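Local coordinates for galactose mutarotase-like protein (Clostridium acetobutylicum, PDB 3OS7), which probably binds carbohydrate and may interconvert the anomers of an aldose sugar, as aldose 1-epimerases of the galactose mutarotase family do, at residues A[48-54]-A[187-193]; A[200-206]-A[262-268]; A[229-233]-A[243-249]; A[272-278]-A[335-341]. All blocks are in the same frame, centred on the assembly; numbering follows the deposited sequence. Where two conformers were deposited one is given.

Interaction 1: residues A[48-54]-A[187-193]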
# COMPACT_ATOMS: atom_id res chain seq x y z
N LYS A 48 6.40 -21.86 -8.23
CA LYS A 48 7.56 -21.54 -7.39
C LYS A 48 7.28 -21.76 -5.91
O LYS A 48 8.19 -21.71 -5.10
CB LYS A 48 8.02 -20.10 -7.63
CG LYS A 48 8.59 -19.86 -9.02
CD LYS A 48 9.15 -18.46 -9.11
CE LYS A 48 9.68 -18.14 -10.51
NZ LYS A 48 10.42 -16.84 -10.52
N GLY A 49 6.02 -21.98 -5.57
CA GLY A 49 5.61 -22.14 -4.19
C GLY A 49 5.66 -20.85 -3.39
O GLY A 49 5.85 -20.89 -2.17
N VAL A 50 5.50 -19.71 -4.06
CA VAL A 50 5.64 -18.41 -3.40
C VAL A 50 4.27 -17.77 -3.29
O VAL A 50 3.51 -17.77 -4.29
CB VAL A 50 6.60 -17.48 -4.14
CG1 VAL A 50 6.56 -16.06 -3.56
CG2 VAL A 50 8.03 -18.05 -4.10
N THR A 51 3.93 -17.29 -2.09
CA THR A 51 2.74 -16.47 -1.91
C THR A 51 3.18 -15.16 -1.25
O THR A 51 3.66 -15.14 -0.11
CB THR A 51 1.59 -17.18 -1.15
OG1 THR A 51 0.53 -16.24 -0.93
CG2 THR A 51 2.03 -17.75 0.17
N ILE A 52 3.03 -14.08 -1.99
CA ILE A 52 3.62 -12.78 -1.59
C ILE A 52 2.82 -12.03 -0.52
O ILE A 52 3.39 -11.51 0.43
CB ILE A 52 3.77 -11.87 -2.81
CG1 ILE A 52 4.75 -12.48 -3.81
CG2 ILE A 52 4.18 -10.44 -2.37
CD1 ILE A 52 4.88 -11.66 -5.10
N LEU A 53 1.52 -11.92 -0.71
CA LEU A 53 0.68 -11.05 0.11
C LEU A 53 -0.03 -11.83 1.20
O LEU A 53 -0.51 -12.95 0.98
CB LEU A 53 -0.40 -10.33 -0.73
CG LEU A 53 0.12 -9.37 -1.80
CD1 LEU A 53 -0.97 -8.94 -2.79
CD2 LEU A 53 0.85 -8.17 -1.14
N ARG A 54 -0.14 -11.20 2.36
CA ARG A 54 -0.82 -11.83 3.48
C ARG A 54 -2.31 -11.91 3.19
O ARG A 54 -2.95 -10.89 2.97
CB ARG A 54 -0.57 -11.05 4.76
CG ARG A 54 -1.03 -11.84 5.98
CD ARG A 54 -1.22 -10.92 7.11
NE ARG A 54 -1.39 -11.62 8.37
CZ ARG A 54 -2.07 -11.14 9.41
NH1 ARG A 54 -2.63 -9.93 9.36
NH2 ARG A 54 -2.13 -11.86 10.52
N ALA A 187 0.64 -5.65 3.06
CA ALA A 187 0.92 -6.71 4.04
C ALA A 187 1.56 -7.93 3.38
O ALA A 187 0.93 -8.59 2.54
CB ALA A 187 -0.37 -7.11 4.76
N PHE A 188 2.81 -8.20 3.75
CA PHE A 188 3.63 -9.24 3.15
C PHE A 188 3.84 -10.45 4.05
O PHE A 188 4.13 -10.29 5.22
CB PHE A 188 5.00 -8.67 2.78
CG PHE A 188 4.93 -7.68 1.66
CD1 PHE A 188 4.97 -8.11 0.35
CD2 PHE A 188 4.79 -6.33 1.91
CE1 PHE A 188 4.87 -7.20 -0.69
CE2 PHE A 188 4.69 -5.44 0.88
CZ PHE A 188 4.73 -5.89 -0.42
N ASN A 189 3.77 -11.62 3.45
CA ASN A 189 4.09 -12.86 4.14
C ASN A 189 5.60 -12.90 4.42
O ASN A 189 6.40 -12.73 3.52
CB ASN A 189 3.70 -14.07 3.29
CG ASN A 189 2.21 -14.28 3.20
OD1 ASN A 189 1.49 -14.18 4.21
ND2 ASN A 189 1.74 -14.60 2.01
N VAL A 190 5.97 -13.14 5.68
CA VAL A 190 7.36 -13.36 6.05
C VAL A 190 7.40 -14.58 7.01
O VAL A 190 7.14 -14.43 8.19
CB VAL A 190 7.98 -12.12 6.75
CG1 VAL A 190 9.44 -12.36 7.07
CG2 VAL A 190 7.81 -10.83 5.90
N PRO A 191 7.71 -15.78 6.50
CA PRO A 191 8.18 -16.14 5.19
C PRO A 191 7.08 -16.19 4.12
O PRO A 191 5.90 -16.31 4.43
CB PRO A 191 8.75 -17.55 5.42
CG PRO A 191 7.83 -18.14 6.37
CD PRO A 191 7.52 -17.00 7.34
N PHE A 192 7.51 -16.19 2.88
CA PHE A 192 6.62 -16.23 1.72
C PHE A 192 6.70 -17.55 0.95
O PHE A 192 6.04 -17.73 -0.07
CB PHE A 192 6.90 -15.03 0.81
CG PHE A 192 8.36 -14.89 0.40
CD1 PHE A 192 8.93 -15.76 -0.50
CD2 PHE A 192 9.15 -13.86 0.91
CE1 PHE A 192 10.24 -15.61 -0.89
CE2 PHE A 192 10.47 -13.73 0.53
CZ PHE A 192 11.01 -14.60 -0.38
N ILE A 193 7.48 -18.50 1.47
CA ILE A 193 7.60 -19.82 0.85
C ILE A 193 7.57 -20.88 1.95
O ILE A 193 7.99 -20.63 3.07
CB ILE A 193 8.88 -19.89 -0.03
CG1 ILE A 193 8.92 -21.20 -0.83
CG2 ILE A 193 10.16 -19.71 0.81
CD1 ILE A 193 9.70 -21.08 -2.12
O HOH W 1 6.26 -11.56 0.82
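Ile-52 and Phe-188 form the tight part of this contact. Their side chains run alongside each other into the protein. CG2 of Ile-52 meets the edge of the Phe-188 ring, 3.7 Å from CD1. It gets there because it stands opposite the backbone N of Ile-52. Further along, CG1 of Val-50 packs 3.9 Å from CD1 of Phe-192. Ile-338 of strand 329-340 covers both Val-50 and Ile-52. The backbone O of Ile-52 accepts two bonds, one from Asn-189 N (3.0 Å) and one from a water that also donates to Asn-189 O. The other side is polar and more exposed to solvent. There the Asn-189 amide turns back across 48-54, and its ND2 gives a nearly straight bond to Thr-51 O (2.9 Å). That bond reaches the oxygen from above the carbonyl plane. The Arg-54 chain is extended and leads away to Val-71 O. Thr-51 and Ile-193 are partly exposed. Lys-48 is the loose end, exposed and turned off from 187-193. Two further backbone bonds, Arg-54 N to Ala-187 O and Thr-51 N to Phe-192 O, flank the asparagine. Gly-49 and Val-50 both face Asp-45, a G1 beta bulge where strand 50-51 pairs back on strand 39-45.

Interaction 2: residues A[200-206]-A[262-268]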
# COMPACT_ATOMS: atom_id res chain seq x y z
N ASN A 200 14.62 -16.40 8.34
CA ASN A 200 15.39 -16.49 7.12
C ASN A 200 15.22 -15.27 6.21
O ASN A 200 15.90 -15.18 5.19
CB ASN A 200 15.03 -17.73 6.33
CG ASN A 200 15.39 -18.98 7.07
OD1 ASN A 200 16.11 -18.91 8.05
ND2 ASN A 200 14.86 -20.12 6.64
N CYS A 201 14.31 -14.37 6.55
CA CYS A 201 13.97 -13.27 5.66
C CYS A 201 14.66 -11.97 6.05
O CYS A 201 14.63 -11.58 7.21
CB CYS A 201 12.48 -13.04 5.61
SG CYS A 201 11.61 -14.40 4.79
N ARG A 202 15.23 -11.29 5.05
CA ARG A 202 15.83 -9.97 5.25
C ARG A 202 15.10 -8.95 4.40
O ARG A 202 14.80 -9.21 3.24
CB ARG A 202 17.28 -9.96 4.82
CG ARG A 202 18.15 -11.01 5.47
CD ARG A 202 18.46 -10.64 6.87
NE ARG A 202 19.66 -11.30 7.36
CZ ARG A 202 20.41 -10.84 8.35
NH1 ARG A 202 20.07 -9.71 8.98
NH2 ARG A 202 21.50 -11.51 8.71
N VAL A 203 14.83 -7.78 4.98
CA VAL A 203 14.15 -6.69 4.26
C VAL A 203 15.14 -5.56 3.90
O VAL A 203 15.86 -5.07 4.76
CB VAL A 203 12.96 -6.12 5.05
CG1 VAL A 203 12.36 -4.93 4.29
CG2 VAL A 203 11.86 -7.21 5.20
N LYS A 204 15.18 -5.19 2.61
CA LYS A 204 15.93 -4.01 2.14
C LYS A 204 14.94 -2.97 1.66
O LYS A 204 13.89 -3.32 1.15
CB LYS A 204 16.87 -4.38 1.00
CG LYS A 204 17.94 -5.39 1.42
CD LYS A 204 18.66 -5.98 0.22
CE LYS A 204 19.78 -6.90 0.67
NZ LYS A 204 20.60 -7.35 -0.46
N ILE A 205 15.26 -1.72 1.88
CA ILE A 205 14.40 -0.60 1.50
C ILE A 205 15.31 0.54 1.07
O ILE A 205 16.29 0.84 1.75
CB ILE A 205 13.53 -0.07 2.66
CG1 ILE A 205 12.71 -1.19 3.32
CG2 ILE A 205 12.58 1.05 2.16
CD1 ILE A 205 12.01 -0.73 4.64
N SER A 206 14.94 1.24 -0.01
CA SER A 206 15.79 2.33 -0.55
C SER A 206 15.55 3.63 0.23
O SER A 206 15.01 4.59 -0.30
CB SER A 206 15.53 2.50 -2.05
OG SER A 206 14.18 2.81 -2.34
N ARG A 262 13.74 2.02 -6.90
CA ARG A 262 13.14 2.56 -5.70
C ARG A 262 12.14 1.53 -5.18
O ARG A 262 11.35 0.98 -5.94
CB ARG A 262 12.47 3.90 -5.97
CG ARG A 262 11.74 4.51 -4.74
CD ARG A 262 10.96 5.80 -5.05
NE ARG A 262 11.93 6.82 -5.40
CZ ARG A 262 11.91 8.10 -5.07
NH1 ARG A 262 10.95 8.62 -4.34
NH2 ARG A 262 12.90 8.88 -5.46
N GLY A 263 12.23 1.26 -3.88
CA GLY A 263 11.28 0.35 -3.26
C GLY A 263 11.92 -0.55 -2.24
O GLY A 263 12.89 -0.17 -1.59
N ALA A 264 11.35 -1.73 -2.11
CA ALA A 264 11.76 -2.69 -1.11
C ALA A 264 11.91 -4.06 -1.70
O ALA A 264 11.39 -4.37 -2.77
CB ALA A 264 10.74 -2.69 0.09
N CYS A 265 12.61 -4.90 -0.96
CA CYS A 265 12.60 -6.31 -1.25
C CYS A 265 12.75 -7.14 -0.01
O CYS A 265 13.22 -6.65 1.02
CB CYS A 265 13.65 -6.70 -2.30
SG CYS A 265 15.36 -6.69 -1.74
N ILE A 266 12.28 -8.38 -0.12
CA ILE A 266 12.34 -9.36 0.97
C ILE A 266 13.10 -10.55 0.39
O ILE A 266 12.66 -11.15 -0.59
CB ILE A 266 10.97 -9.81 1.46
CG1 ILE A 266 10.07 -8.61 1.77
CG2 ILE A 266 11.11 -10.76 2.68
CD1 ILE A 266 8.59 -9.02 2.13
N GLU A 267 14.26 -10.84 0.97
CA GLU A 267 15.18 -11.88 0.48
C GLU A 267 15.15 -13.05 1.45
O GLU A 267 15.31 -12.87 2.66
CB GLU A 267 16.62 -11.35 0.40
CG GLU A 267 16.84 -10.36 -0.76
CD GLU A 267 18.25 -9.84 -0.87
OE1 GLU A 267 19.12 -10.24 -0.06
OE2 GLU A 267 18.49 -9.05 -1.80
N ASP A 268 14.96 -14.24 0.89
CA ASP A 268 15.14 -15.50 1.59
C ASP A 268 16.26 -16.27 0.89
O ASP A 268 16.05 -17.04 -0.06
CB ASP A 268 13.83 -16.29 1.60
CG ASP A 268 13.88 -17.49 2.49
OD1 ASP A 268 15.02 -17.96 2.78
OD2 ASP A 268 12.79 -17.95 2.90
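Strands 201-205 and 263-268 run antiparallel at 158°, their axes 4.6 Å apart at closest approach, with Arg-202/Glu-267 and Lys-204/Cys-265 as hydrogen-bonded pairs. Both pairs have their two bonds, such as Glu-267 N to Arg-202 O at 2.8 Å. On the side of Lys-204 and Glu-267, the lysine is extended beyond CG and slants across to the diagonal glutamate. Its NZ forms a salt bridge with Glu-267 OE2 (3.0 Å), which it meets on the syn side but 34° out of the carboxylate plane. The bond to OE1 is weak. OE2 also pairs with Arg-274 of the next strand, which probably stabilises the charged carboxylate. Alongside the lysine chain, SG of Cys-265 touches CB and CD of Lys-204. These strands belong to the large antiparallel beta structure of the galactose mutarotase fold. The opposite face is mostly apolar. Val-203 and Ile-266 lie next to each other, CG2 to CG1 4.1 Å, and Ile-205 CG1 rests on the methyl of Ala-264. Ile-300 of strand 297-303 packs against Val-203 and Ala-264. At the far end Ser-206 continues the ladder with its side chain. Its OG sits between its own N and carbonyl carbon (chi1 59°) and accepts Gly-263 N at 2.9 Å, while Ser-206 N bonds to Gly-263 O. Ser-206 OG also bonds to Lys-252 O.

Interaction 3: residues A[229-233]-A[243-249]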
# COMPACT_ATOMS: atom_id res chain seq x y z
N GLU A 229 20.83 -0.25 13.14
CA GLU A 229 20.22 -1.25 12.33
C GLU A 229 19.59 -0.69 11.03
O GLU A 229 19.44 -1.42 10.05
CB GLU A 229 19.15 -1.93 13.15
CG GLU A 229 18.48 -3.04 12.45
CD GLU A 229 17.39 -3.66 13.30
OE1 GLU A 229 16.40 -2.95 13.62
OE2 GLU A 229 17.54 -4.85 13.65
N GLN A 230 19.22 0.58 11.05
CA GLN A 230 18.59 1.22 9.87
C GLN A 230 19.52 1.14 8.66
O GLN A 230 19.07 1.06 7.52
CB GLN A 230 18.20 2.68 10.17
CG GLN A 230 17.26 2.86 11.34
CD GLN A 230 17.10 4.29 11.80
OE1 GLN A 230 17.75 5.20 11.32
NE2 GLN A 230 16.22 4.48 12.78
N LYS A 231 20.83 1.16 8.91
CA LYS A 231 21.79 1.11 7.82
C LYS A 231 21.69 -0.16 7.02
O LYS A 231 22.01 -0.16 5.84
CB LYS A 231 23.21 1.26 8.38
CG LYS A 231 23.43 2.63 9.00
CD LYS A 231 24.93 2.88 9.29
CE LYS A 231 25.12 4.12 10.15
NZ LYS A 231 26.54 4.37 10.58
N GLU A 232 21.21 -1.23 7.66
CA GLU A 232 21.11 -2.53 7.00
C GLU A 232 20.02 -2.56 5.92
O GLU A 232 20.05 -3.40 5.02
CB GLU A 232 20.80 -3.63 8.02
CG GLU A 232 21.87 -3.85 9.14
CD GLU A 232 21.30 -4.76 10.31
OE1 GLU A 232 20.57 -5.76 10.04
OE2 GLU A 232 21.58 -4.46 11.50
N TYR A 233 19.06 -1.65 5.99
CA TYR A 233 18.09 -1.58 4.90
C TYR A 233 18.75 -1.34 3.54
O TYR A 233 18.19 -1.72 2.53
CB TYR A 233 17.01 -0.53 5.16
CG TYR A 233 16.03 -0.86 6.25
CD1 TYR A 233 15.18 -1.96 6.15
CD2 TYR A 233 15.91 -0.03 7.36
CE1 TYR A 233 14.27 -2.24 7.14
CE2 TYR A 233 14.99 -0.32 8.37
CZ TYR A 233 14.18 -1.41 8.24
OH TYR A 233 13.25 -1.72 9.21
N HIS A 243 12.38 -8.34 16.15
CA HIS A 243 11.86 -7.47 17.20
C HIS A 243 10.84 -6.50 16.62
O HIS A 243 10.73 -6.41 15.41
CB HIS A 243 13.03 -6.69 17.85
CG HIS A 243 13.82 -5.89 16.87
ND1 HIS A 243 13.43 -4.64 16.44
CD2 HIS A 243 14.97 -6.17 16.21
CE1 HIS A 243 14.30 -4.19 15.56
NE2 HIS A 243 15.25 -5.10 15.40
N PRO A 244 10.10 -5.76 17.48
CA PRO A 244 9.11 -4.82 16.95
C PRO A 244 9.79 -3.69 16.17
O PRO A 244 10.83 -3.16 16.58
CB PRO A 244 8.42 -4.28 18.20
CG PRO A 244 8.55 -5.39 19.19
CD PRO A 244 9.94 -5.94 18.94
N ILE A 245 9.17 -3.35 15.05
CA ILE A 245 9.65 -2.30 14.15
C ILE A 245 8.45 -1.45 13.81
O ILE A 245 7.40 -1.98 13.46
CB ILE A 245 10.23 -2.89 12.83
CG1 ILE A 245 11.54 -3.61 13.12
CG2 ILE A 245 10.46 -1.73 11.79
CD1 ILE A 245 12.10 -4.50 12.00
N GLU A 246 8.60 -0.14 13.93
CA GLU A 246 7.58 0.83 13.48
C GLU A 246 8.34 2.10 13.15
O GLU A 246 8.73 2.84 14.05
CB GLU A 246 6.49 1.08 14.53
CG GLU A 246 5.37 1.98 14.03
CD GLU A 246 4.24 2.24 15.05
OE1 GLU A 246 4.19 1.56 16.10
OE2 GLU A 246 3.41 3.13 14.77
N SER A 247 8.60 2.32 11.85
CA SER A 247 9.52 3.40 11.46
C SER A 247 9.04 4.14 10.23
O SER A 247 8.46 3.56 9.33
CB SER A 247 10.88 2.81 11.15
OG SER A 247 11.48 2.22 12.29
N LEU A 248 9.38 5.43 10.17
CA LEU A 248 9.06 6.27 9.02
C LEU A 248 10.35 6.71 8.32
O LEU A 248 11.23 7.32 8.97
CB LEU A 248 8.29 7.49 9.49
CG LEU A 248 8.02 8.58 8.48
CD1 LEU A 248 7.15 8.10 7.29
CD2 LEU A 248 7.39 9.80 9.20
N PHE A 249 10.44 6.45 7.01
CA PHE A 249 11.58 6.90 6.20
C PHE A 249 11.12 7.71 5.02
O PHE A 249 10.03 7.48 4.49
CB PHE A 249 12.33 5.68 5.67
CG PHE A 249 12.96 4.84 6.75
CD1 PHE A 249 14.16 5.23 7.37
CD2 PHE A 249 12.35 3.68 7.16
CE1 PHE A 249 14.74 4.45 8.37
CE2 PHE A 249 12.92 2.90 8.15
CZ PHE A 249 14.11 3.29 8.76
O HOH W 2 13.48 0.19 11.30
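NE2 of His-243 donates to OE2 of Glu-229 at 2.9 Å. The bond is straight, with an angle of 179° at the hydrogen. OE2 lies exactly in the ring plane and uses its syn lone pair, the one on the side of OE1. The carboxylate and the imidazole are nearly coplanar, 9° apart, and the two side chains reach toward each other from the two segments. Glu-229 spans the gap because its chain is fully extended, with CG trans to the backbone N (chi1 -177°). The imidazole is held at its other nitrogen too. ND1 donates to Pro-244 O at 3.0 Å, and that oxygen is approached from above its carbonyl plane. With both nitrogens acting as donors, the ring is probably positively charged, and its rotation is fixed. This is a His-carboxylate hydrogen bond. It ties the helical turn 229-233, which lies in the connection between strands 222-224 and 246-256, to the residues that lead into strand 246-256 of the mutarotase-like beta fold. Deeper in, the contact becomes apolar. The Tyr-233 and Phe-249 rings are inclined at 72°, and CE2 of the tyrosine lies 3.7 Å from CZ of the phenylalanine. CG of Gln-230 meets the edge of the Phe-249 ring, while its OE1 accepts Thr-227 N. The Tyr-233 hydroxyl ends against Ile-245, 3.8 Å from CG2. A water in the plane of the tyrosine ring hydrogen-bonds to Tyr-233 OH and to Ser-247 OG.

Interaction 4: residues A[272-278]-A[335-341]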
# COMPACT_ATOMS: atom_id res chain seq x y z
N ASN A 272 16.94 -19.04 -2.13
CA ASN A 272 17.43 -18.31 -3.30
C ASN A 272 16.37 -17.49 -4.05
O ASN A 272 16.41 -17.38 -5.28
CB ASN A 272 18.15 -19.23 -4.32
CG ASN A 272 19.14 -18.44 -5.18
OD1 ASN A 272 20.06 -17.82 -4.64
ND2 ASN A 272 18.94 -18.42 -6.49
N THR A 273 15.45 -16.92 -3.29
CA THR A 273 14.33 -16.15 -3.84
C THR A 273 14.18 -14.79 -3.17
O THR A 273 14.29 -14.67 -1.96
CB THR A 273 13.02 -16.95 -3.63
OG1 THR A 273 13.20 -18.29 -4.10
CG2 THR A 273 11.82 -16.30 -4.37
N ARG A 274 13.86 -13.78 -3.99
CA ARG A 274 13.64 -12.41 -3.54
C ARG A 274 12.24 -11.98 -4.00
O ARG A 274 11.90 -12.19 -5.17
CB ARG A 274 14.68 -11.49 -4.18
CG ARG A 274 14.51 -10.07 -3.82
CD ARG A 274 15.46 -9.16 -4.54
NE ARG A 274 16.83 -9.44 -4.17
CZ ARG A 274 17.75 -9.98 -4.95
NH1 ARG A 274 17.46 -10.34 -6.18
NH2 ARG A 274 18.98 -10.21 -4.45
N VAL A 275 11.46 -11.39 -3.10
CA VAL A 275 10.21 -10.71 -3.45
C VAL A 275 10.52 -9.23 -3.59
O VAL A 275 11.16 -8.64 -2.73
CB VAL A 275 9.11 -10.92 -2.39
CG1 VAL A 275 7.94 -9.96 -2.64
CG2 VAL A 275 8.63 -12.41 -2.42
N VAL A 276 10.13 -8.65 -4.72
CA VAL A 276 10.45 -7.25 -5.01
C VAL A 276 9.19 -6.40 -5.07
O VAL A 276 8.21 -6.77 -5.74
CB VAL A 276 11.21 -7.12 -6.36
CG1 VAL A 276 11.56 -5.65 -6.62
CG2 VAL A 276 12.47 -8.00 -6.39
N TYR A 277 9.23 -5.26 -4.40
CA TYR A 277 8.15 -4.29 -4.37
C TYR A 277 8.72 -2.96 -4.86
O TYR A 277 9.30 -2.18 -4.10
CB TYR A 277 7.63 -4.15 -2.93
CG TYR A 277 6.38 -3.33 -2.69
CD1 TYR A 277 5.48 -3.01 -3.70
CD2 TYR A 277 6.05 -2.91 -1.38
CE1 TYR A 277 4.30 -2.32 -3.41
CE2 TYR A 277 4.90 -2.21 -1.12
CZ TYR A 277 4.04 -1.90 -2.12
OH TYR A 277 2.86 -1.21 -1.84
N GLU A 278 8.59 -2.73 -6.16
CA GLU A 278 9.14 -1.55 -6.82
C GLU A 278 8.08 -0.43 -6.84
O GLU A 278 6.92 -0.66 -7.15
CB GLU A 278 9.58 -1.91 -8.24
CG GLU A 278 10.30 -0.83 -8.99
CD GLU A 278 10.99 -1.32 -10.28
OE1 GLU A 278 10.88 -2.51 -10.68
OE2 GLU A 278 11.68 -0.47 -10.89
N LYS A 335 5.11 -2.24 -8.62
CA LYS A 335 5.22 -3.55 -9.21
C LYS A 335 5.61 -4.55 -8.14
O LYS A 335 6.41 -4.25 -7.28
CB LYS A 335 6.25 -3.55 -10.34
CG LYS A 335 5.85 -2.71 -11.51
CD LYS A 335 6.95 -2.66 -12.56
CE LYS A 335 6.58 -1.70 -13.69
NZ LYS A 335 7.64 -1.66 -14.75
N LEU A 336 5.03 -5.74 -8.20
CA LEU A 336 5.39 -6.81 -7.29
C LEU A 336 5.76 -8.03 -8.15
O LEU A 336 5.00 -8.42 -9.02
CB LEU A 336 4.19 -7.16 -6.41
CG LEU A 336 3.90 -6.25 -5.24
CD1 LEU A 336 2.52 -6.65 -4.63
CD2 LEU A 336 5.00 -6.37 -4.20
N TYR A 337 6.92 -8.61 -7.88
CA TYR A 337 7.39 -9.77 -8.63
C TYR A 337 8.38 -10.57 -7.82
O TYR A 337 8.86 -10.13 -6.77
CB TYR A 337 8.05 -9.35 -9.97
CG TYR A 337 9.07 -8.22 -9.92
CD1 TYR A 337 8.65 -6.90 -9.97
CD2 TYR A 337 10.45 -8.49 -9.93
CE1 TYR A 337 9.58 -5.86 -9.95
CE2 TYR A 337 11.37 -7.46 -9.93
CZ TYR A 337 10.93 -6.14 -9.93
OH TYR A 337 11.80 -5.07 -9.94
N ILE A 338 8.68 -11.76 -8.31
CA ILE A 338 9.59 -12.69 -7.66
C ILE A 338 10.79 -12.88 -8.58
O ILE A 338 10.64 -12.95 -9.81
CB ILE A 338 8.90 -14.07 -7.46
CG1 ILE A 338 7.59 -13.92 -6.70
CG2 ILE A 338 9.85 -15.07 -6.74
CD1 ILE A 338 6.60 -15.09 -6.90
N GLU A 339 11.98 -12.97 -8.00
CA GLU A 339 13.16 -13.26 -8.83
C GLU A 339 14.14 -14.14 -8.09
O GLU A 339 14.09 -14.25 -6.85
CB GLU A 339 13.80 -11.95 -9.35
CG GLU A 339 14.32 -11.07 -8.29
CD GLU A 339 14.88 -9.73 -8.77
OE1 GLU A 339 14.51 -9.20 -9.84
OE2 GLU A 339 15.71 -9.18 -8.01
N ASN A 340 15.00 -14.79 -8.86
CA ASN A 340 16.08 -15.62 -8.30
C ASN A 340 17.15 -14.73 -7.76
O ASN A 340 17.36 -13.66 -8.30
CB ASN A 340 16.69 -16.52 -9.38
CG ASN A 340 15.73 -17.54 -9.90
OD1 ASN A 340 14.77 -17.90 -9.23
ND2 ASN A 340 15.96 -18.00 -11.13
N MSE A 341 17.81 -15.15 -6.70
CA MSE A 341 18.95 -14.40 -6.17
C MSE A 341 20.23 -14.97 -6.75
O MSE A 341 20.26 -16.08 -7.29
OXT MSE A 341 21.29 -14.34 -6.67
CB MSE A 341 18.98 -14.49 -4.64
CG MSE A 341 17.78 -13.86 -3.99
SE MSE A 341 17.71 -14.02 -2.08
CE MSE A 341 19.53 -13.42 -1.61
O HOH W 3 20.85 -11.29 -6.65
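Arg-274 and Glu-339 face each other as a hydrogen-bonded pair of two antiparallel strands in the large beta structure of the galactose mutarotase fold. The arginine starts at CB, 3.9 Å from Glu-339 O. CD passes beside Glu-339 OE2, and a bend at chi3 (-64°) then swings the guanidinium round. NE turns to Glu-267 of the neighbouring strand in a salt bridge. NH1 makes a second salt bridge, to Glu-339 OE2 at 2.8 Å, on the anti side of that oxygen. The guanidinium and carboxylate planes stand nearly perpendicular. CG of Met-341 lies over one face of the guanidinium. Met-341 is a selenomethionine and ends the chain. At the tip, NH2 donates to a water that in turn donates to Met-341 OXT, so the chain end is linked to the arginine. Asn-272 ND2 holds the other terminal oxygen, Met-341 O, at 2.8 Å. Asn-272 and Thr-273 both face Asp-268 in a G1 beta bulge. Further along, on the face of Arg-274 and Glu-339, Val-276 sits against the Tyr-337 ring, with CB 3.8 Å from the centroid, a CH-pi contact. On the other face CD2 of Leu-336 packs against CD1 of Tyr-277, whose OH bonds to Ser-186. The CG2 methyls of Thr-273 and Ile-338 are tight at 3.3 Å. Tyr-337 OH donates to Glu-278 OE1 at 2.8 Å, reaching that oxygen from above the carboxylate plane.

Interactions 2 and 4 are joined edge to edge, their centres about 9 Å apart. Strand 263-268 pairs with strand 273-279 through probable backbone bonds, Val-275 N to Ile-266 O and Tyr-277 N to Ala-264 O, both 2.8 Å. Interaction 1 packs on the face of both that carries Ile-266 and Tyr-277. Phe-188 CB lies 3.7 Å from Ile-266 CD1, and Phe-188 CZ lies 3.4 Å from Tyr-277 CD2. Interaction 3 adjoins interaction 2 on the side of strand 201-213, where Ile-205 N probably bonds to Tyr-233 O at 3.0 Å. It stays about 10 Å, between nearest atoms, from interactions 1 and 4. Tetraethylene glycol, probably from the crystallisation liquor, binds Arg-262 of interaction 2.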